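Local coordinates for uncharacterized ParM protein (Staphylococcus aureus, PDB 3JS6), which probably polymerises as an actin-like ATPase into dynamic filaments that segregate plasmid DNA during partition, at residues Ser279-Glu282 with Ile283-Asn287; Asn123-Thr127 with Asp128-Lys132. All blocks are in the same frame, centred on the assembly; numbering follows the deposited sequence.

Interaction 1 (Ser279-Glu282 with Ile283-Asn287)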
# COMPACT_ATOMS: atom_id res chain seq x y z
N SER A 279 6.50 18.83 17.29
CA SER A 279 6.66 18.91 18.74
C SER A 279 6.73 17.49 19.29
O SER A 279 7.56 17.19 20.15
CB SER A 279 5.49 19.65 19.38
OG SER A 279 5.44 20.99 18.94
N ASN A 280 5.87 16.61 18.80
CA ASN A 280 5.90 15.22 19.28
C ASN A 280 7.21 14.55 18.92
O ASN A 280 7.76 13.77 19.71
CB ASN A 280 4.72 14.44 18.70
CG ASN A 280 3.41 14.84 19.33
OD1 ASN A 280 3.39 15.53 20.34
ND2 ASN A 280 2.32 14.39 18.75
N PHE A 281 7.73 14.89 17.75
CA PHE A 281 8.99 14.34 17.28
C PHE A 281 10.10 14.69 18.27
O PHE A 281 10.87 13.84 18.71
CB PHE A 281 9.35 14.95 15.93
CG PHE A 281 9.57 13.94 14.87
CD1 PHE A 281 8.53 13.52 14.06
CD2 PHE A 281 10.83 13.37 14.69
CE1 PHE A 281 8.74 12.54 13.09
CE2 PHE A 281 11.05 12.40 13.74
CZ PHE A 281 10.00 11.98 12.93
N GLU A 282 10.17 15.97 18.62
CA GLU A 282 11.20 16.39 19.54
C GLU A 282 11.08 15.73 20.90
O GLU A 282 12.08 15.47 21.55
CB GLU A 282 11.20 17.91 19.67
CG GLU A 282 12.55 18.45 20.09
CD GLU A 282 12.79 19.85 19.58
OE1 GLU A 282 12.06 20.77 20.03
OE2 GLU A 282 13.69 20.03 18.73
N ILE A 283 9.85 15.46 21.34
CA ILE A 283 9.62 14.84 22.64
C ILE A 283 10.03 13.38 22.64
O ILE A 283 10.76 12.93 23.51
CB ILE A 283 8.11 14.89 23.04
CG1 ILE A 283 7.69 16.33 23.32
CG2 ILE A 283 7.87 14.03 24.29
CD1 ILE A 283 6.21 16.49 23.50
N THR A 284 9.54 12.65 21.64
CA THR A 284 9.78 11.22 21.51
C THR A 284 11.04 10.75 20.77
O THR A 284 11.75 9.89 21.28
CB THR A 284 8.57 10.54 20.85
OG1 THR A 284 7.39 10.87 21.58
CG2 THR A 284 8.74 9.02 20.83
N VAL A 285 11.28 11.29 19.58
CA VAL A 285 12.43 10.86 18.79
C VAL A 285 13.71 11.55 19.23
O VAL A 285 14.76 10.92 19.33
CB VAL A 285 12.20 11.10 17.29
CG1 VAL A 285 13.26 10.35 16.49
CG2 VAL A 285 10.80 10.65 16.88
N GLY A 286 13.63 12.85 19.49
CA GLY A 286 14.80 13.58 19.94
C GLY A 286 15.18 14.80 19.14
O GLY A 286 14.38 15.33 18.36
N ASN A 287 16.41 15.26 19.35
CA ASN A 287 16.92 16.43 18.64
C ASN A 287 16.79 16.13 17.17
O ASN A 287 17.34 15.14 16.68
CB ASN A 287 18.39 16.65 19.01
CG ASN A 287 19.03 17.76 18.19
OD1 ASN A 287 20.26 17.91 18.21
ND2 ASN A 287 18.22 18.53 17.47

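Interaction 2 (Asn123-Thr127 with Asp128-Lys132)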
# COMPACT_ATOMS: atom_id res chain seq x y z
N ASN A 123 3.31 -4.39 13.95
CA ASN A 123 2.93 -5.13 15.14
C ASN A 123 2.55 -6.60 14.93
O ASN A 123 2.39 -7.32 15.90
CB ASN A 123 1.80 -4.40 15.88
CG ASN A 123 0.50 -4.37 15.11
OD1 ASN A 123 -0.50 -3.81 15.57
ND2 ASN A 123 0.49 -4.98 13.93
N GLU A 124 2.41 -7.05 13.69
CA GLU A 124 2.07 -8.46 13.49
C GLU A 124 3.20 -9.22 12.82
O GLU A 124 3.16 -10.45 12.68
CB GLU A 124 0.79 -8.61 12.66
CG GLU A 124 0.32 -7.34 11.98
CD GLU A 124 -1.02 -7.53 11.26
OE1 GLU A 124 -1.09 -8.38 10.35
OE2 GLU A 124 -1.99 -6.83 11.61
N ILE A 125 4.23 -8.47 12.45
CA ILE A 125 5.41 -8.98 11.74
C ILE A 125 6.33 -9.92 12.53
O ILE A 125 7.50 -9.62 12.74
CB ILE A 125 6.24 -7.79 11.18
CG1 ILE A 125 7.27 -8.28 10.18
CG2 ILE A 125 6.92 -7.05 12.32
CD1 ILE A 125 6.66 -8.85 8.93
N GLY A 126 5.80 -11.06 12.93
CA GLY A 126 6.58 -12.03 13.67
C GLY A 126 5.66 -12.97 14.43
O GLY A 126 6.07 -14.00 14.94
N THR A 127 4.39 -12.59 14.48
CA THR A 127 3.38 -13.36 15.18
C THR A 127 2.87 -14.50 14.31
O THR A 127 3.46 -14.83 13.28
CB THR A 127 2.18 -12.49 15.55
OG1 THR A 127 1.38 -12.26 14.38
CG2 THR A 127 2.64 -11.14 16.10
N ASP A 128 1.76 -15.09 14.75
CA ASP A 128 1.12 -16.19 14.03
C ASP A 128 0.44 -15.64 12.78
O ASP A 128 0.06 -16.40 11.89
CB ASP A 128 0.08 -16.87 14.92
CG ASP A 128 -1.03 -15.93 15.34
OD1 ASP A 128 -0.73 -14.88 15.97
OD2 ASP A 128 -2.21 -16.24 15.05
N LYS A 129 0.25 -14.33 12.74
CA LYS A 129 -0.37 -13.68 11.58
C LYS A 129 0.56 -13.82 10.39
O LYS A 129 0.13 -14.13 9.29
CB LYS A 129 -0.63 -12.20 11.88
CG LYS A 129 -2.02 -11.89 12.44
CD LYS A 129 -2.55 -12.98 13.34
CE LYS A 129 -3.95 -12.64 13.85
NZ LYS A 129 -3.95 -11.43 14.71
N GLN A 130 1.85 -13.60 10.61
CA GLN A 130 2.82 -13.73 9.54
C GLN A 130 2.80 -15.14 8.97
O GLN A 130 2.90 -15.33 7.76
CB GLN A 130 4.24 -13.37 10.02
CG GLN A 130 5.27 -13.47 8.90
CD GLN A 130 6.64 -12.93 9.27
OE1 GLN A 130 7.55 -12.86 8.43
NE2 GLN A 130 6.81 -12.54 10.53
N ALA A 131 2.64 -16.15 9.83
CA ALA A 131 2.58 -17.53 9.36
C ALA A 131 1.37 -17.77 8.47
O ALA A 131 1.47 -18.40 7.42
CB ALA A 131 2.54 -18.49 10.54
N LYS A 132 0.20 -17.27 8.88
CA LYS A 132 -0.99 -17.45 8.07
C LYS A 132 -0.97 -16.63 6.78
O LYS A 132 -1.52 -17.05 5.78
CB LYS A 132 -2.24 -17.09 8.88
CG LYS A 132 -2.54 -18.12 9.97
CD LYS A 132 -3.81 -17.80 10.77
CE LYS A 132 -3.69 -16.48 11.51
NZ LYS A 132 -4.90 -16.23 12.35

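Interaction 1 (Ser279-Glu282 with Ile283-Asn287)
F281 and V285, one turn apart at the C-terminal end of helix 263-284, lie side by side and point the same way. A methyl sits over one ring face: V285 CG2 is 3.9 Å from the F281 ring centroid and 30° off its normal, a CH-pi contact. The closest carbons are F281 CD2 and V285 CG2, 3.5 Å apart. V285 holds CG1 anti to its backbone N (chi1 -167°), which leaves CG2 beside that N and turned to the ring. This pair faces strands 185-191 and 196-202, with S187 touching both side chains.

I283, an exposed residue, lays its side chain back along the preceding turn: CG1 comes within 3.3 Å of S279 O and CD1 within 3.7 Å of the same oxygen, which also accepts from I283 N at 3.1 Å. T284 N continues the helical ladder to N280 O, its hydroxyl adding a weak bond.

In the backbone of the same turn as the ring, F281 O accepts two bonds, from V285 N at 2.7 Å and from G286 N at 3.0 Å. The chain then bends back beside E282, whose CA-H points almost straight at G286 O (3.6 Å between CA and O). E282 CG runs past this oxygen too, and the exposed side chain also touches I288 and Y312.

The chemistry is that of a helix end closed by a π-turn bond, where G286 takes positive phi: apolar packing against the sheet of the C-terminal actin-like domain, and the F281 carbonyl accepting two backbone amides as the chain leaves the helix.

Interaction 2 (Asn123-Thr127 with Asp128-Lys132)
T127 accepts from K129 N through its OG1, at 2.9 Å and 156°, a capping bond that makes T127 the N-cap of helix 128-137. With chi1 at 77°, its hydroxyl lies between the backbone N and the carbonyl carbon; from there it also donates to E124 O at 3.1 Å. That oxygen is the tight centre of the turn, for it takes G126 N (2.7 Å, closing an inverse gamma turn at I125) and T127 N as well. Nearby, the side chains of E124 and K129 cross, with E124 CB and K129 CB 3.9 Å apart. E124 is buried, and its OE1 goes on to Y87 OH. The extended Q130 packs closely too: its NE2 sits against the G126 backbone, 3.0 Å from G126 N, two donors and so not a hydrogen bond, with I125 CD1 farther off. Q130 and I125 both rest on M120. Q130 N makes a weak bond to T127 O (3.4 Å).

The loose side is the solvent side, where K132 NZ makes a salt bridge with D88 and a long one, 3.8 Å, with D128 OD2.

One hydroxyl thus works both ways, satisfying a first-turn amide of the helix while tying the cap to the carbonyl that gathers the preceding turn.

Both interactions are local and lie at a helix end, one at a start and one at a finish: interaction 2 opens helix 128-137, whereas interaction 1 closes helix 263-284. They belong to the N-terminal and C-terminal actin-like regions respectively, with centres 29 Å apart and nearest atoms about 16 Å apart. Interaction 1 is partly buried, with an aromatic and a branched aliphatic side chain laid on a sheet; interaction 2 is a surface contact whose main ties are polar and whose one buried residue is acidic. A side-chain hydroxyl carries the cap at the helix start, while at the helix end the strong bonds come from backbone amides and the hydroxyl of T284 adds a weak one.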